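Local coordinates for putative lipoprotein (Bacteroides fragilis, PDB 3NQI) that is of unknown function but, as a putative lipoprotein, is probably attached to a bacterial membrane through a lipid anchor, at residues V25-A30 and V43-R48; I52-D57 and I69-L74. All coordinates share one frame; numbering follows the deposited sequence.

In the fold
Both contacts lie in the N-terminal beta-rich part of the chain, on the same side of its centre, with their own centres about 12 Å apart. Interaction 1 comes first along the chain and closes before interaction 2 opens. It sets strand 24-28 against the loop that runs from strand 34-37 to strand 49-56. Interaction 2 then pairs strand 49-56 with strand 68-73 as a beta hairpin. The two meet through apolar side chains: Val43 CG2 lies 3.5 Å from Leu73 CD1, and the Phe27 ring touches both Leu73 and Ile52. The loop and the hairpin thus share one hydrophobic interior. A bound cadmium ion lies about 5 Å from the side chain of Leu45.

Interaction 1: residues V25-A30 and V43-R48; sequences VTFTDA and VTLNAR
Val25 and Val43 each hold CG1 anti to the backbone N (chi1 175° and 172°), and these branches meet. Val43 CG1 packs against both CB and CG1 of Val25; its distance to Val25 CB is 3.7 Å. The two side chains cross at about a right angle. The other branch of Val25, CG2, rests on the backbone of the loop, 3.6 Å from Val43 O. Phe27 places CG beside its backbone N, chi1 -51°, and its ring reaches back to the loop. Its CZ comes 4.1 Å from Val43 CG1, an oblique approach. Leu45 CD2 lies at the ring edge, near the ring plane, 4.2 Å from Phe27 CE1. No direct hydrogen bond joins the segments. Instead, one water bridges them: it accepts from Val25 N at 2.9 Å and donates to Val43 O at 2.7 Å. That water serves polar backbone atoms beside an otherwise apolar contact. Val18 of strand 11-21 touches both Val25 and Leu45. This is packing at the edge of the hydrophobic core of a beta domain, in which the irregular loop 43-48 lies against Val25 and Phe27 of strand 24-28.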
ATOM      1  N   VAL A  25      19.390   8.167  -6.598  1.00 39.69           N
ATOM      2  CA  VAL A  25      18.289   7.226  -6.391  1.00 34.16           C
ATOM      3  C   VAL A  25      18.233   6.182  -7.491  1.00 31.89           C
ATOM      4  O   VAL A  25      18.268   6.537  -8.663  1.00 33.69           O
ATOM      5  CB  VAL A  25      16.944   7.957  -6.383  1.00 32.72           C
ATOM      6  CG1 VAL A  25      15.788   6.934  -6.290  1.00 29.94           C
ATOM      7  CG2 VAL A  25      16.895   8.980  -5.276  1.00 33.86           C
ATOM      8  N   THR A  26      18.157   4.897  -7.136  1.00 31.41           N
ATOM      9  CA  THR A  26      17.784   3.865  -8.116  1.00 32.07           C
ATOM     10  C   THR A  26      16.555   3.113  -7.579  1.00 29.82           C
ATOM     11  O   THR A  26      16.096   3.390  -6.482  1.00 28.68           O
ATOM     12  CB  THR A  26      18.935   2.881  -8.450  1.00 33.58           C
ATOM     13  OG1 THR A  26      19.152   1.984  -7.357  1.00 36.29           O
ATOM     14  CG2 THR A  26      20.222   3.644  -8.765  1.00 33.17           C
ATOM     15  N   PHE A  27      16.055   2.175  -8.359  1.00 26.63           N
ATOM     16  CA  PHE A  27      14.933   1.322  -7.954  1.00 28.84           C
ATOM     17  C   PHE A  27      15.237  -0.168  -8.084  1.00 31.28           C
ATOM     18  O   PHE A  27      16.155  -0.559  -8.810  1.00 33.66           O
ATOM     19  CB  PHE A  27      13.721   1.663  -8.809  1.00 26.42           C
ATOM     20  CG  PHE A  27      13.422   3.128  -8.851  1.00 25.40           C
ATOM     21  CD1 PHE A  27      12.774   3.741  -7.795  1.00 23.59           C
ATOM     22  CD2 PHE A  27      13.828   3.901  -9.936  1.00 29.84           C
ATOM     23  CE1 PHE A  27      12.490   5.081  -7.836  1.00 25.23           C
ATOM     24  CE2 PHE A  27      13.564   5.250  -9.978  1.00 25.98           C
ATOM     25  CZ  PHE A  27      12.903   5.850  -8.921  1.00 26.08           C
ATOM     26  N   THR A  28      14.473  -0.986  -7.365  1.00 30.74           N
ATOM     27  CA  THR A  28      14.559  -2.461  -7.478  1.00 34.60           C
ATOM     28  C   THR A  28      13.170  -3.047  -7.684  1.00 32.74           C
ATOM     29  O   THR A  28      12.291  -2.799  -6.870  1.00 29.30           O
ATOM     30  CB  THR A  28      15.206  -3.074  -6.227  1.00 35.25           C
ATOM     31  OG1 THR A  28      16.520  -2.525  -6.075  1.00 35.97           O
ATOM     32  CG2 THR A  28      15.291  -4.616  -6.316  1.00 39.15           C
ATOM     33  N   ASP A  29      12.957  -3.811  -8.765  1.00 34.13           N
ATOM     34  CA  ASP A  29      11.619  -4.370  -9.002  1.00 34.89           C
ATOM     35  C   ASP A  29      11.421  -5.612  -8.136  1.00 37.53           C
ATOM     36  O   ASP A  29      12.336  -6.023  -7.409  1.00 37.27           O
ATOM     37  CB  ASP A  29      11.357  -4.633 -10.505  1.00 39.11           C
ATOM     38  CG  ASP A  29      12.182  -5.769 -11.083  1.00 44.30           C
ATOM     39  OD1 ASP A  29      12.815  -6.553 -10.330  1.00 52.52           O
ATOM     40  OD2 ASP A  29      12.192  -5.895 -12.337  1.00 54.17           O
ATOM     41  N   ALA A  30      10.217  -6.187  -8.194  1.00 39.65           N
ATOM     42  CA  ALA A  30       9.852  -7.366  -7.361  1.00 42.03           C
ATOM     43  C   ALA A  30      10.676  -8.611  -7.705  1.00 46.46           C
ATOM     44  O   ALA A  30      10.892  -9.476  -6.862  1.00 49.61           O
ATOM     45  CB  ALA A  30       8.357  -7.659  -7.481  1.00 41.34           C
ATOM     46  N   VAL A  43      16.589  12.249 -10.094  1.00 33.29           N
ATOM     47  CA  VAL A  43      15.471  11.754  -9.265  1.00 30.20           C
ATOM     48  C   VAL A  43      15.718  12.183  -7.848  1.00 30.11           C
ATOM     49  O   VAL A  43      16.797  11.948  -7.307  1.00 31.16           O
ATOM     50  CB  VAL A  43      15.377  10.246  -9.389  1.00 31.88           C
ATOM     51  CG1 VAL A  43      14.357   9.644  -8.402  1.00 26.90           C
ATOM     52  CG2 VAL A  43      15.053   9.903 -10.862  1.00 30.01           C
ATOM     53  N   THR A  44      14.753  12.872  -7.259  1.00 28.87           N
ATOM     54  CA  THR A  44      14.882  13.345  -5.893  1.00 31.44           C
ATOM     55  C   THR A  44      13.842  12.752  -4.918  1.00 32.12           C
ATOM     56  O   THR A  44      13.735  13.180  -3.763  1.00 33.32           O
ATOM     57  CB  THR A  44      14.782  14.890  -5.863  1.00 32.32           C
ATOM     58  OG1 THR A  44      13.574  15.277  -6.520  1.00 34.63           O
ATOM     59  CG2 THR A  44      16.012  15.540  -6.584  1.00 32.43           C
ATOM     60  N   LEU A  45      13.080  11.780  -5.365  1.00 29.56           N
ATOM     61  CA  LEU A  45      12.061  11.102  -4.503  1.00 28.92           C
ATOM     62  C   LEU A  45      12.608  10.582  -3.165  1.00 30.36           C
ATOM     63  O   LEU A  45      13.591   9.825  -3.146  1.00 31.25           O
ATOM     64  CB  LEU A  45      11.491   9.932  -5.268  1.00 24.60           C
ATOM     65  CG  LEU A  45      10.487   9.026  -4.552  1.00 27.35           C
ATOM     66  CD1 LEU A  45       9.150   9.775  -4.275  1.00 32.80           C
ATOM     67  CD2 LEU A  45      10.326   7.770  -5.406  1.00 32.51           C
ATOM     68  N   ASN A  46      12.012  11.027  -2.056  1.00 32.77           N
ATOM     69  CA  ASN A  46      12.361  10.542  -0.721  1.00 35.44           C
ATOM     70  C   ASN A  46      11.254   9.561  -0.258  1.00 33.43           C
ATOM     71  O   ASN A  46      10.265   9.980   0.323  1.00 35.03           O
ATOM     72  CB  ASN A  46      12.474  11.714   0.265  1.00 39.88           C
ATOM     73  CG  ASN A  46      13.206  11.342   1.553  1.00 47.53           C
ATOM     74  OD1 ASN A  46      13.679  10.219   1.719  1.00 57.59           O
ATOM     75  ND2 ASN A  46      13.310  12.297   2.462  1.00 51.82           N
ATOM     76  N   ALA A  47      11.391   8.293  -0.597  1.00 30.41           N
ATOM     77  CA  ALA A  47      10.387   7.303  -0.220  1.00 28.64           C
ATOM     78  C   ALA A  47      11.148   6.021  -0.045  1.00 29.54           C
ATOM     79  O   ALA A  47      12.277   5.903  -0.510  1.00 29.94           O
ATOM     80  CB  ALA A  47       9.318   7.173  -1.321  1.00 25.54           C
ATOM     81  N   ARG A  48      10.533   5.065   0.621  1.00 26.11           N
ATOM     82  CA  ARG A  48      11.109   3.743   0.779  1.00 27.57           C
ATOM     83  C   ARG A  48      10.620   2.897  -0.369  1.00 25.05           C
ATOM     84  O   ARG A  48      11.372   2.070  -0.911  1.00 25.72           O
ATOM     85  CB  ARG A  48      10.715   3.163   2.140  1.00 31.00           C
ATOM     86  CG  ARG A  48      11.716   2.132   2.680  1.00 43.33           C
ATOM     87  CD  ARG A  48      11.237   1.371   3.914  1.00 48.18           C
ATOM     88  NE  ARG A  48      10.007   0.668   3.615  1.00 50.28           N
ATOM     89  CZ  ARG A  48       9.885  -0.477   2.927  1.00 46.82           C
ATOM     90  NH1 ARG A  48      10.927  -1.161   2.447  1.00 50.42           N
ATOM     91  NH2 ARG A  48       8.669  -0.944   2.717  1.00 24.93           N
TER
HETATM   92  O   HOH W   1      19.043  10.660  -7.997  1.00 32.98           O

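Interaction 2: residues I52-D57 and I69-L74; sequences IYCQVD and IKITLL
Backbone hydrogen bonds tie Tyr53, Gln55 and Asp57 to Leu74, Thr72 and Lys70. Gln55 and Thr72 form a hydrogen-bonded pair, with Gln55 N to Thr72 O at 2.9 Å and Thr72 N to Gln55 O at 2.8 Å. Leu74 N donates to Tyr53 O, and Asp57 N to Lys70 O over a longer 3.2 Å. One side-chain bond adds to these: Thr72 OG1 donates to Asp57 OD1 at 2.5 Å. The hydroxyl meets OD1 on the syn side, 16° out of the carboxylate plane. Thr38 bonds the other carboxylate oxygen, OD2, so both ends of the group are held. The pairing is that of a twisted antiparallel beta hairpin, with strand directions 128° apart. Cys54 with Leu73 and Val56 with Ile71 are its non-hydrogen-bonded pairs, and their side chains share one face. Apolar contacts build on that face. Leu73 CD2 lies 3.8 Å from Ile52 CB, and Ile71 CD1 is 3.9 Å from Cys54 CB. Toward the connection between the strands, Val56 CG1 meets Ile69 CG2. A CH-pi contact involves Tyr53. Its chi1 of 173° swings the ring to where Leu74 CB lies over one face, 4.0 Å from the centroid. The Tyr53 hydroxyl is hydrogen-bonded to Gln11.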
ATOM      1  N   ILE A  52       6.475   3.539 -10.373  1.00 24.92           N
ATOM      2  CA  ILE A  52       7.116   4.211 -11.501  1.00 24.45           C
ATOM      3  C   ILE A  52       6.509   3.755 -12.804  1.00 27.39           C
ATOM      4  O   ILE A  52       5.913   2.695 -12.866  1.00 26.39           O
ATOM      5  CB  ILE A  52       8.655   4.010 -11.544  1.00 24.24           C
ATOM      6  CG1 ILE A  52       9.065   2.555 -11.758  1.00 26.12           C
ATOM      7  CG2 ILE A  52       9.322   4.607 -10.250  1.00 22.44           C
ATOM      8  CD1 ILE A  52      10.613   2.407 -11.850  1.00 25.00           C
ATOM      9  N   TYR A  53       6.684   4.594 -13.805  1.00 28.16           N
ATOM     10  CA  TYR A  53       6.290   4.368 -15.151  1.00 32.68           C
ATOM     11  C   TYR A  53       7.556   4.624 -15.969  1.00 33.81           C
ATOM     12  O   TYR A  53       8.138   5.711 -15.940  1.00 33.80           O
ATOM     13  CB  TYR A  53       5.113   5.311 -15.475  1.00 34.40           C
ATOM     14  CG  TYR A  53       4.713   5.286 -16.916  1.00 42.16           C
ATOM     15  CD1 TYR A  53       4.855   4.124 -17.673  1.00 47.81           C
ATOM     16  CD2 TYR A  53       4.227   6.433 -17.553  1.00 49.14           C
ATOM     17  CE1 TYR A  53       4.520   4.092 -18.988  1.00 50.17           C
ATOM     18  CE2 TYR A  53       3.886   6.408 -18.902  1.00 43.42           C
ATOM     19  CZ  TYR A  53       4.046   5.229 -19.606  1.00 54.12           C
ATOM     20  OH  TYR A  53       3.730   5.137 -20.935  1.00 49.45           O
ATOM     21  N   CYS A  54       8.009   3.618 -16.693  1.00 37.30           N
ATOM     22  CA  CYS A  54       9.304   3.713 -17.293  1.00 37.42           C
ATOM     23  C   CYS A  54       9.438   3.002 -18.641  1.00 39.89           C
ATOM     24  O   CYS A  54       8.544   2.247 -19.089  1.00 39.43           O
ATOM     25  CB  CYS A  54      10.365   3.192 -16.306  1.00 37.38           C
ATOM     26  SG  CYS A  54      10.407   1.378 -16.089  1.00 46.16           S
ATOM     27  N   GLN A  55      10.553   3.290 -19.301  1.00 39.49           N
ATOM     28  CA  GLN A  55      10.950   2.495 -20.459  1.00 45.40           C
ATOM     29  C   GLN A  55      12.412   2.048 -20.355  1.00 46.42           C
ATOM     30  O   GLN A  55      13.240   2.701 -19.712  1.00 43.63           O
ATOM     31  CB  GLN A  55      10.588   3.186 -21.787  1.00 48.15           C
ATOM     32  CG  GLN A  55      11.492   4.260 -22.309  1.00 54.28           C
ATOM     33  CD  GLN A  55      11.013   4.808 -23.650  1.00 60.36           C
ATOM     34  OE1 GLN A  55       9.878   4.577 -24.068  1.00 71.29           O
ATOM     35  NE2 GLN A  55      11.883   5.527 -24.326  1.00 62.43           N
ATOM     36  N   VAL A  56      12.705   0.893 -20.949  1.00 51.42           N
ATOM     37  CA  VAL A  56      14.051   0.336 -20.950  1.00 53.61           C
ATOM     38  C   VAL A  56      14.828   1.038 -22.055  1.00 54.86           C
ATOM     39  O   VAL A  56      14.327   1.197 -23.177  1.00 58.60           O
ATOM     40  CB  VAL A  56      14.035  -1.204 -21.180  1.00 57.80           C
ATOM     41  CG1 VAL A  56      15.451  -1.727 -21.288  1.00 54.50           C
ATOM     42  CG2 VAL A  56      13.276  -1.898 -20.049  1.00 53.40           C
ATOM     43  N   ASP A  57      16.039   1.492 -21.735  1.00 54.49           N
ATOM     44  CA  ASP A  57      16.875   2.175 -22.714  1.00 57.75           C
ATOM     45  C   ASP A  57      17.429   1.151 -23.704  1.00 63.54           C
ATOM     46  O   ASP A  57      17.626  -0.010 -23.353  1.00 65.61           O
ATOM     47  CB  ASP A  57      18.031   2.920 -22.031  1.00 56.14           C
ATOM     48  CG  ASP A  57      17.564   4.060 -21.169  1.00 53.66           C
ATOM     49  OD1 ASP A  57      16.382   4.451 -21.284  1.00 53.92           O
ATOM     50  OD2 ASP A  57      18.387   4.575 -20.377  1.00 56.96           O
ATOM     51  N   ILE A  69      19.444  -2.782 -15.035  1.00 56.57           N
ATOM     52  CA  ILE A  69      18.920  -2.339 -16.314  1.00 55.70           C
ATOM     53  C   ILE A  69      18.839  -0.815 -16.252  1.00 50.32           C
ATOM     54  O   ILE A  69      18.370  -0.255 -15.258  1.00 44.68           O
ATOM     55  CB  ILE A  69      17.506  -2.960 -16.577  1.00 57.18           C
ATOM     56  CG1 ILE A  69      17.607  -4.485 -16.741  1.00 63.78           C
ATOM     57  CG2 ILE A  69      16.871  -2.380 -17.833  1.00 56.18           C
ATOM     58  CD1 ILE A  69      16.255  -5.197 -16.918  1.00 63.02           C
ATOM     59  N   LYS A  70      19.305  -0.150 -17.300  1.00 48.42           N
ATOM     60  CA  LYS A  70      19.200   1.308 -17.386  1.00 46.82           C
ATOM     61  C   LYS A  70      17.802   1.675 -17.881  1.00 43.08           C
ATOM     62  O   LYS A  70      17.334   1.109 -18.874  1.00 43.76           O
ATOM     63  CB  LYS A  70      20.224   1.877 -18.368  1.00 49.30           C
ATOM     64  CG  LYS A  70      21.650   1.485 -18.071  1.00 57.67           C
ATOM     65  CD  LYS A  70      22.458   2.600 -17.448  1.00 62.73           C
ATOM     66  CE  LYS A  70      23.936   2.349 -17.715  1.00 68.52           C
ATOM     67  NZ  LYS A  70      24.801   3.310 -16.993  1.00 74.45           N
ATOM     68  N   ILE A  71      17.134   2.604 -17.203  1.00 37.85           N
ATOM     69  CA  ILE A  71      15.785   3.001 -17.606  1.00 36.94           C
ATOM     70  C   ILE A  71      15.629   4.516 -17.778  1.00 35.84           C
ATOM     71  O   ILE A  71      16.382   5.300 -17.244  1.00 34.84           O
ATOM     72  CB  ILE A  71      14.686   2.515 -16.601  1.00 33.41           C
ATOM     73  CG1 ILE A  71      14.942   3.047 -15.194  1.00 31.23           C
ATOM     74  CG2 ILE A  71      14.619   0.986 -16.556  1.00 35.58           C
ATOM     75  CD1 ILE A  71      13.703   3.072 -14.291  1.00 29.31           C
ATOM     76  N   THR A  72      14.611   4.893 -18.529  1.00 37.24           N
ATOM     77  CA  THR A  72      14.161   6.270 -18.607  1.00 36.56           C
ATOM     78  C   THR A  72      12.782   6.338 -17.957  1.00 32.61           C
ATOM     79  O   THR A  72      11.859   5.677 -18.393  1.00 32.32           O
ATOM     80  CB  THR A  72      14.128   6.721 -20.098  1.00 38.50           C
ATOM     81  OG1 THR A  72      15.468   6.713 -20.598  1.00 38.64           O
ATOM     82  CG2 THR A  72      13.519   8.133 -20.261  1.00 35.52           C
ATOM     83  N   LEU A  73      12.654   7.135 -16.893  1.00 29.82           N
ATOM     84  CA  LEU A  73      11.374   7.377 -16.280  1.00 29.47           C
ATOM     85  C   LEU A  73      10.548   8.213 -17.234  1.00 32.14           C
ATOM     86  O   LEU A  73      11.049   9.190 -17.823  1.00 32.31           O
ATOM     87  CB  LEU A  73      11.539   8.091 -14.928  1.00 28.11           C
ATOM     88  CG  LEU A  73      12.237   7.199 -13.888  1.00 30.44           C
ATOM     89  CD1 LEU A  73      12.879   7.999 -12.767  1.00 26.93           C
ATOM     90  CD2 LEU A  73      11.221   6.168 -13.299  1.00 24.04           C
ATOM     91  N   LEU A  74       9.290   7.813 -17.398  1.00 32.63           N
ATOM     92  CA  LEU A  74       8.336   8.508 -18.256  1.00 33.93           C
ATOM     93  C   LEU A  74       7.339   9.415 -17.476  1.00 34.59           C
ATOM     94  O   LEU A  74       6.505  10.101 -18.077  1.00 37.40           O
ATOM     95  CB  LEU A  74       7.611   7.464 -19.104  1.00 37.98           C
ATOM     96  CG  LEU A  74       8.489   6.731 -20.137  1.00 40.26           C
ATOM     97  CD1 LEU A  74       7.693   5.617 -20.848  1.00 44.16           C
ATOM     98  CD2 LEU A  74       9.084   7.678 -21.185  1.00 38.63           C
TER